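Local coordinates for putative uncharacterized protein (Coprinopsis cinerea, PDB 3W9A) that probably hydrolyses beta-glucan chains, being the catalytic domain of a family 131 glycoside hydrolase with a beta-jelly-roll fold, at residues Trp139-Thr144 / Gln186-Asn191; Phe159-Asp164 / Val170-Ser175. One frame throughout, in Å; residues are numbered along the deposited sequence.

Contact 1. Residues Trp139-Thr144 / Gln186-Asn191; sequences WYAGGT and QNVPAN
Gly-142 and Ala-190 are the closest pair of CA atoms across the two segments, 4.5 Å apart, where the type I' turn from Ala-141 to Thr-144 meets the chain leaving strand 182-189. The turn is clasped by Ala-141 N donating to Thr-144 O at 3.0 Å, with a weaker return bond from Thr-144 N to Ala-141 O. Gly-142 takes a positive phi of 69° here and, having no side chain, presents bare backbone to the other segment: its CA lies 4.2 Å from Pro-189 O. The methyl of Ala-190 rests against the backbone of Gly-142, with CB 3.9 Å from Gly-142 N. Nearer the strand ends, between Ala-141 and Val-188, the contact is tighter. Val-188 turns CG2 into the position between its backbone N and carbonyl carbon (chi1 -53°), and this branch presses tip to tip on Ala-141 at 3.4 Å from CG2 to CB, closer than usual for two methyl carbons. The two segments thus meet through van der Waals contacts, while the backbone of Gly-142 is hydrogen-bonded to that of Phe-123. Val-170 also touches both Ala-141 and Ala-190. Here a hairpin turn of one sheet of the beta-jelly roll packs against the end of strand 182-189 of the other, at the surface of the domain.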
ATOM      1  N   TRP A 139      -8.665  -7.090  -5.235  1.00 13.90           N
ATOM      2  CA  TRP A 139      -7.766  -6.380  -6.151  1.00 13.91           C
ATOM      3  C   TRP A 139      -8.488  -6.081  -7.429  1.00 14.09           C
ATOM      4  O   TRP A 139      -9.191  -6.948  -7.981  1.00 14.33           O
ATOM      5  CB  TRP A 139      -6.532  -7.203  -6.488  1.00 13.74           C
ATOM      6  CG  TRP A 139      -5.596  -6.526  -7.422  1.00 13.71           C
ATOM      7  CD1 TRP A 139      -4.804  -5.438  -7.152  1.00 14.08           C
ATOM      8  CD2 TRP A 139      -5.340  -6.877  -8.783  1.00 13.26           C
ATOM      9  NE1 TRP A 139      -4.074  -5.101  -8.270  1.00 14.20           N
ATOM     10  CE2 TRP A 139      -4.378  -5.976  -9.278  1.00 13.42           C
ATOM     11  CE3 TRP A 139      -5.829  -7.870  -9.634  1.00 13.23           C
ATOM     12  CZ2 TRP A 139      -3.907  -6.032 -10.588  1.00 13.50           C
ATOM     13  CZ3 TRP A 139      -5.347  -7.931 -10.930  1.00 13.31           C
ATOM     14  CH2 TRP A 139      -4.399  -7.020 -11.396  1.00 13.31           C
ATOM     15  N   TYR A 140      -8.299  -4.856  -7.906  1.00 13.57           N
ATOM     16  CA  TYR A 140      -8.931  -4.376  -9.111  1.00 13.73           C
ATOM     17  C   TYR A 140      -7.897  -3.985 -10.159  1.00 14.22           C
ATOM     18  O   TYR A 140      -6.786  -3.535  -9.836  1.00 13.90           O
ATOM     19  CB  TYR A 140      -9.782  -3.169  -8.780  1.00 13.74           C
ATOM     20  CG  TYR A 140     -10.972  -3.493  -7.926  1.00 13.86           C
ATOM     21  CD1 TYR A 140     -12.258  -3.461  -8.457  1.00 14.19           C
ATOM     22  CD2 TYR A 140     -10.816  -3.866  -6.603  1.00 14.07           C
ATOM     23  CE1 TYR A 140     -13.363  -3.757  -7.676  1.00 14.51           C
ATOM     24  CE2 TYR A 140     -11.911  -4.188  -5.816  1.00 14.32           C
ATOM     25  CZ  TYR A 140     -13.180  -4.125  -6.351  1.00 14.29           C
ATOM     26  OH  TYR A 140     -14.267  -4.424  -5.559  1.00 14.61           O
ATOM     27  N   ALA A 141      -8.282  -4.138 -11.419  1.00 14.76           N
ATOM     28  CA  ALA A 141      -7.477  -3.655 -12.540  1.00 15.90           C
ATOM     29  C   ALA A 141      -8.407  -3.148 -13.636  1.00 17.43           C
ATOM     30  O   ALA A 141      -9.322  -3.866 -14.065  1.00 17.62           O
ATOM     31  CB  ALA A 141      -6.567  -4.747 -13.061  1.00 16.12           C
ATOM     32  N   GLY A 142      -8.199  -1.902 -14.065  1.00 18.35           N
ATOM     33  CA  GLY A 142      -9.031  -1.307 -15.113  1.00 19.35           C
ATOM     34  C   GLY A 142     -10.465  -1.020 -14.693  1.00 19.76           C
ATOM     35  O   GLY A 142     -11.302  -0.758 -15.532  1.00 20.77           O
ATOM     36  N   GLY A 143     -10.741  -1.037 -13.394  1.00 20.71           N
ATOM     37  CA  GLY A 143     -12.081  -0.774 -12.864  1.00 21.54           C
ATOM     38  C   GLY A 143     -12.847  -2.026 -12.449  1.00 21.87           C
ATOM     39  O   GLY A 143     -13.960  -1.926 -11.942  1.00 22.47           O
ATOM     40  N   THR A 144     -12.246  -3.200 -12.653  1.00 22.32           N
ATOM     41  CA  THR A 144     -12.916  -4.480 -12.457  1.00 22.49           C
ATOM     42  C   THR A 144     -12.158  -5.351 -11.451  1.00 21.20           C
ATOM     43  O   THR A 144     -10.944  -5.573 -11.609  1.00 18.81           O
ATOM     44  CB  THR A 144     -12.967  -5.270 -13.781  1.00 23.19           C
ATOM     45  OG1 THR A 144     -13.501  -4.449 -14.824  1.00 24.27           O
ATOM     46  CG2 THR A 144     -13.810  -6.515 -13.644  1.00 24.21           C
ATOM     47  N   GLN A 186      -3.136 -13.034 -14.286  1.00 18.35           N
ATOM     48  CA  GLN A 186      -2.403 -12.699 -15.497  1.00 18.95           C
ATOM     49  C   GLN A 186      -2.744 -11.288 -15.883  1.00 19.00           C
ATOM     50  O   GLN A 186      -3.819 -10.798 -15.541  1.00 17.98           O
ATOM     51  CB  GLN A 186      -2.787 -13.636 -16.643  1.00 19.25           C
ATOM     52  CG  GLN A 186      -2.327 -15.065 -16.458  1.00 19.58           C
ATOM     53  CD  GLN A 186      -0.840 -15.154 -16.237  1.00 20.25           C
ATOM     54  OE1 GLN A 186      -0.054 -14.615 -17.020  1.00 20.59           O
ATOM     55  NE2 GLN A 186      -0.439 -15.815 -15.158  1.00 20.20           N
ATOM     56  N   ASN A 187      -1.850 -10.650 -16.635  1.00 19.55           N
ATOM     57  CA  ASN A 187      -1.988  -9.219 -16.934  1.00 19.37           C
ATOM     58  C   ASN A 187      -3.247  -8.925 -17.737  1.00 19.52           C
ATOM     59  O   ASN A 187      -3.596  -9.678 -18.643  1.00 19.87           O
ATOM     60  CB  ASN A 187      -0.745  -8.677 -17.651  1.00 19.27           C
ATOM     61  CG  ASN A 187       0.345  -8.244 -16.688  1.00 19.58           C
ATOM     62  OD1 ASN A 187       0.853  -7.124 -16.765  1.00 20.49           O
ATOM     63  ND2 ASN A 187       0.694  -9.109 -15.773  1.00 18.57           N
ATOM     64  N   VAL A 188      -3.930  -7.842 -17.374  1.00 19.66           N
ATOM     65  CA  VAL A 188      -5.165  -7.407 -18.033  1.00 19.69           C
ATOM     66  C   VAL A 188      -5.013  -5.946 -18.444  1.00 19.75           C
ATOM     67  O   VAL A 188      -4.244  -5.212 -17.816  1.00 19.47           O
ATOM     68  CB  VAL A 188      -6.404  -7.558 -17.105  1.00 20.69           C
ATOM     69  CG1 VAL A 188      -6.502  -8.978 -16.558  1.00 20.77           C
ATOM     70  CG2 VAL A 188      -6.379  -6.556 -15.958  1.00 20.29           C
ATOM     71  N   PRO A 189      -5.734  -5.512 -19.492  1.00 20.14           N
ATOM     72  CA  PRO A 189      -5.557  -4.123 -19.920  1.00 20.10           C
ATOM     73  C   PRO A 189      -5.986  -3.080 -18.895  1.00 19.30           C
ATOM     74  O   PRO A 189      -6.983  -3.248 -18.203  1.00 18.85           O
ATOM     75  CB  PRO A 189      -6.425  -4.028 -21.184  1.00 20.78           C
ATOM     76  CG  PRO A 189      -6.450  -5.421 -21.726  1.00 20.69           C
ATOM     77  CD  PRO A 189      -6.467  -6.305 -20.504  1.00 20.56           C
ATOM     78  N   ALA A 190      -5.207  -2.010 -18.799  1.00 19.32           N
ATOM     79  CA  ALA A 190      -5.587  -0.856 -18.002  1.00 18.56           C
ATOM     80  C   ALA A 190      -4.790   0.332 -18.473  1.00 18.36           C
ATOM     81  O   ALA A 190      -3.724   0.175 -19.077  1.00 18.22           O
ATOM     82  CB  ALA A 190      -5.329  -1.113 -16.520  1.00 18.93           C
ATOM     83  N   ASN A 191      -5.293   1.527 -18.181  1.00 18.42           N
ATOM     84  CA  ASN A 191      -4.547   2.740 -18.480  1.00 18.19           C
ATOM     85  C   ASN A 191      -3.502   2.950 -17.381  1.00 16.57           C
ATOM     86  O   ASN A 191      -3.786   3.524 -16.335  1.00 15.14           O
ATOM     87  CB  ASN A 191      -5.478   3.940 -18.622  1.00 19.09           C
ATOM     88  CG  ASN A 191      -4.728   5.220 -18.964  1.00 20.05           C
ATOM     89  OD1 ASN A 191      -3.495   5.234 -19.081  1.00 20.59           O
ATOM     90  ND2 ASN A 191      -5.467   6.300 -19.121  1.00 20.70           N
TER

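Contact 2. Residues Phe159-Asp164 / Val170-Ser175; sequences FAYDID and VGLWAS
With chi1 at 178° the carboxylate of Asp-162 swings away from its own backbone N, and with chi1 at -62° the Trp-173 indole lies opposite its carbonyl carbon; these turns bring the two together diagonally across an antiparallel beta hairpin. The bond from Trp-173 NE1 to Asp-162 OD2 is nearly straight, 2.9 Å long; the oxygen lies in the indole plane and is met on its anti side. The same OD2 forms a salt bridge with Lys-183, so an N-H and a probable positive charge grip one oxygen. Gly-171, the cross-strand neighbour of Asp-162, puts no side chain on this face. Backbone bonds join the hydrogen-bonded pairs Ala-160/Trp-173 and Asp-162/Gly-171, with Trp-173 N reaching Ala-160 O at 2.8 Å.

The other face is mostly apolar: on it Phe-159, Tyr-161, Val-170 and Leu-172 pack on strands 124-128 and 136-141 of the opposing sheet. There the buried Tyr-161 hydroxyl is hydrogen-bonded to Met-117 O. Ile-163 and Val-170 run alongside each other, Ile-163 CG1 3.8 Å from Val-170 CG2. Leu-172 CD1 touches two aromatics, 3.9 Å from CD1 of Phe-159 and 3.8 Å from CD1 of Tyr-161, the Tyr-161 ring met at its edge.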
ATOM      1  N   PHE A 159       1.602  -8.642  -1.660  1.00 11.31           N
ATOM      2  CA  PHE A 159       1.244  -8.373  -3.042  1.00 10.97           C
ATOM      3  C   PHE A 159       2.393  -7.807  -3.827  1.00 11.09           C
ATOM      4  O   PHE A 159       3.292  -7.133  -3.279  1.00 11.09           O
ATOM      5  CB  PHE A 159       0.115  -7.367  -3.134  1.00 11.02           C
ATOM      6  CG  PHE A 159      -1.175  -7.823  -2.503  1.00 11.12           C
ATOM      7  CD1 PHE A 159      -2.032  -8.676  -3.187  1.00 11.45           C
ATOM      8  CD2 PHE A 159      -1.541  -7.385  -1.249  1.00 11.23           C
ATOM      9  CE1 PHE A 159      -3.240  -9.080  -2.631  1.00 11.43           C
ATOM     10  CE2 PHE A 159      -2.737  -7.782  -0.675  1.00 11.24           C
ATOM     11  CZ  PHE A 159      -3.597  -8.624  -1.375  1.00 11.49           C
ATOM     12  N   ALA A 160       2.344  -8.064  -5.125  1.00 10.72           N
ATOM     13  CA  ALA A 160       3.020  -7.217  -6.083  1.00 10.79           C
ATOM     14  C   ALA A 160       2.138  -6.972  -7.309  1.00 11.20           C
ATOM     15  O   ALA A 160       1.533  -7.902  -7.884  1.00 10.71           O
ATOM     16  CB  ALA A 160       4.378  -7.787  -6.462  1.00 10.73           C
ATOM     17  N   TYR A 161       2.037  -5.694  -7.685  1.00 11.54           N
ATOM     18  CA  TYR A 161       1.447  -5.306  -8.942  1.00 11.54           C
ATOM     19  C   TYR A 161       2.523  -5.463 -10.027  1.00 11.94           C
ATOM     20  O   TYR A 161       3.576  -4.849  -9.976  1.00 12.19           O
ATOM     21  CB  TYR A 161       0.954  -3.856  -8.910  1.00 11.57           C
ATOM     22  CG  TYR A 161      -0.050  -3.477  -7.836  1.00 11.41           C
ATOM     23  CD1 TYR A 161      -0.869  -4.428  -7.211  1.00 11.46           C
ATOM     24  CD2 TYR A 161      -0.206  -2.149  -7.469  1.00 11.27           C
ATOM     25  CE1 TYR A 161      -1.798  -4.061  -6.248  1.00 11.56           C
ATOM     26  CE2 TYR A 161      -1.141  -1.768  -6.526  1.00 11.47           C
ATOM     27  CZ  TYR A 161      -1.936  -2.720  -5.907  1.00 11.62           C
ATOM     28  OH  TYR A 161      -2.855  -2.318  -4.953  1.00 12.01           O
ATOM     29  N   ASP A 162       2.242  -6.318 -10.997  1.00 12.43           N
ATOM     30  CA  ASP A 162       3.131  -6.604 -12.113  1.00 13.02           C
ATOM     31  C   ASP A 162       2.649  -5.703 -13.224  1.00 12.98           C
ATOM     32  O   ASP A 162       1.682  -6.045 -13.912  1.00 12.77           O
ATOM     33  CB  ASP A 162       2.940  -8.085 -12.475  1.00 13.73           C
ATOM     34  CG  ASP A 162       3.760  -8.536 -13.668  1.00 14.33           C
ATOM     35  OD1 ASP A 162       4.099  -7.716 -14.545  1.00 14.67           O
ATOM     36  OD2 ASP A 162       4.063  -9.754 -13.705  1.00 14.88           O
ATOM     37  N   ILE A 163       3.278  -4.534 -13.366  1.00 13.06           N
ATOM     38  CA  ILE A 163       2.786  -3.505 -14.275  1.00 13.31           C
ATOM     39  C   ILE A 163       3.691  -3.441 -15.504  1.00 13.73           C
ATOM     40  O   ILE A 163       4.910  -3.258 -15.385  1.00 13.68           O
ATOM     41  CB  ILE A 163       2.698  -2.114 -13.600  1.00 13.43           C
ATOM     42  CG1 ILE A 163       1.835  -2.195 -12.327  1.00 13.53           C
ATOM     43  CG2 ILE A 163       2.097  -1.100 -14.555  1.00 13.44           C
ATOM     44  CD1 ILE A 163       1.849  -0.944 -11.470  1.00 13.47           C
ATOM     45  N   ASP A 164       3.090  -3.659 -16.672  1.00 14.03           N
ATOM     46  CA  ASP A 164       3.772  -3.485 -17.957  1.00 14.33           C
ATOM     47  C   ASP A 164       3.321  -2.139 -18.493  1.00 13.87           C
ATOM     48  O   ASP A 164       2.207  -2.006 -19.004  1.00 13.72           O
ATOM     49  CB  ASP A 164       3.389  -4.611 -18.914  1.00 15.42           C
ATOM     50  CG  ASP A 164       4.180  -4.583 -20.216  1.00 16.01           C
ATOM     51  OD1 ASP A 164       4.303  -5.655 -20.834  1.00 17.15           O
ATOM     52  OD2 ASP A 164       4.660  -3.512 -20.633  1.00 15.80           O
ATOM     53  N   VAL A 170      -1.622  -4.777 -16.405  1.00 15.10           N
ATOM     54  CA  VAL A 170      -1.274  -5.071 -15.020  1.00 15.23           C
ATOM     55  C   VAL A 170      -1.784  -6.466 -14.573  1.00 15.11           C
ATOM     56  O   VAL A 170      -2.936  -6.839 -14.809  1.00 15.12           O
ATOM     57  CB  VAL A 170      -1.794  -3.974 -14.072  1.00 15.22           C
ATOM     58  CG1 VAL A 170      -3.305  -3.841 -14.150  1.00 16.02           C
ATOM     59  CG2 VAL A 170      -1.359  -4.249 -12.648  1.00 15.20           C
ATOM     60  N   GLY A 171      -0.893  -7.233 -13.963  1.00 15.14           N
ATOM     61  CA  GLY A 171      -1.238  -8.488 -13.312  1.00 15.18           C
ATOM     62  C   GLY A 171      -0.997  -8.388 -11.825  1.00 15.26           C
ATOM     63  O   GLY A 171      -0.596  -7.324 -11.312  1.00 15.36           O
ATOM     64  N   LEU A 172      -1.235  -9.491 -11.118  1.00 14.78           N
ATOM     65  CA  LEU A 172      -1.113  -9.509  -9.668  1.00 14.30           C
ATOM     66  C   LEU A 172      -0.347 -10.741  -9.171  1.00 14.21           C
ATOM     67  O   LEU A 172      -0.651 -11.887  -9.570  1.00 13.94           O
ATOM     68  CB  LEU A 172      -2.499  -9.479  -9.034  1.00 14.38           C
ATOM     69  CG  LEU A 172      -2.516  -9.443  -7.510  1.00 14.15           C
ATOM     70  CD1 LEU A 172      -2.032  -8.076  -7.027  1.00 14.30           C
ATOM     71  CD2 LEU A 172      -3.906  -9.783  -6.969  1.00 14.19           C
ATOM     72  N   TRP A 173       0.649 -10.503  -8.319  1.00 13.31           N
ATOM     73  CA  TRP A 173       1.300 -11.571  -7.568  1.00 13.43           C
ATOM     74  C   TRP A 173       0.791 -11.489  -6.120  1.00 13.41           C
ATOM     75  O   TRP A 173       0.590 -10.398  -5.586  1.00 13.21           O
ATOM     76  CB  TRP A 173       2.820 -11.466  -7.632  1.00 13.44           C
ATOM     77  CG  TRP A 173       3.380 -11.590  -9.018  1.00 13.90           C
ATOM     78  CD1 TRP A 173       3.234 -10.699 -10.033  1.00 14.09           C
ATOM     79  CD2 TRP A 173       4.182 -12.658  -9.536  1.00 14.43           C
ATOM     80  NE1 TRP A 173       3.891 -11.145 -11.159  1.00 14.51           N
ATOM     81  CE2 TRP A 173       4.500 -12.335 -10.874  1.00 14.40           C
ATOM     82  CE3 TRP A 173       4.692 -13.846  -8.989  1.00 14.86           C
ATOM     83  CZ2 TRP A 173       5.268 -13.175 -11.694  1.00 14.73           C
ATOM     84  CZ3 TRP A 173       5.462 -14.678  -9.799  1.00 14.78           C
ATOM     85  CH2 TRP A 173       5.736 -14.338 -11.145  1.00 14.88           C
ATOM     86  N   ALA A 174       0.572 -12.632  -5.488  1.00 13.34           N
ATOM     87  CA  ALA A 174       0.050 -12.660  -4.119  1.00 13.85           C
ATOM     88  C   ALA A 174       0.478 -13.903  -3.345  1.00 14.11           C
ATOM     89  O   ALA A 174       0.804 -14.947  -3.918  1.00 14.08           O
ATOM     90  CB  ALA A 174      -1.470 -12.537  -4.115  1.00 13.94           C
ATOM     91  N   SER A 175       0.526 -13.741  -2.032  1.00 14.24           N
ATOM     92  CA  SER A 175       0.728 -14.829  -1.089  1.00 14.40           C
ATOM     93  C   SER A 175       0.417 -14.285   0.300  1.00 14.73           C
ATOM     94  O   SER A 175       0.173 -13.073   0.451  1.00 14.32           O
ATOM     95  CB  SER A 175       2.164 -15.335  -1.134  1.00 14.43           C
ATOM     96  OG  SER A 175       3.038 -14.460  -0.450  1.00 14.84           O
TER

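From the N terminus the chain first runs through Trp-139-Thr-144, returns in strand 144-150 of the same sheet, then crosses to the other for Phe-159-Asp-164. It turns back at once into Val-170-Ser-175, so contact 2 closes a short hairpin loop, and the next strand, 182-189, ends in Gln-186-Asn-191, where contact 1 closes a longer one. Contact 2 is therefore nested inside contact 1, their centres 10 Å apart. Strand 169-176 joins them: Val-188 N probably donates to Val-170 O at 2.9 Å. Between the sheets, the Trp-139 ring meets that of Tyr-161. Contact 2 thus pairs two neighbouring strands of one sheet, and contact 1 joins the next strand of that sheet to a turn of the other.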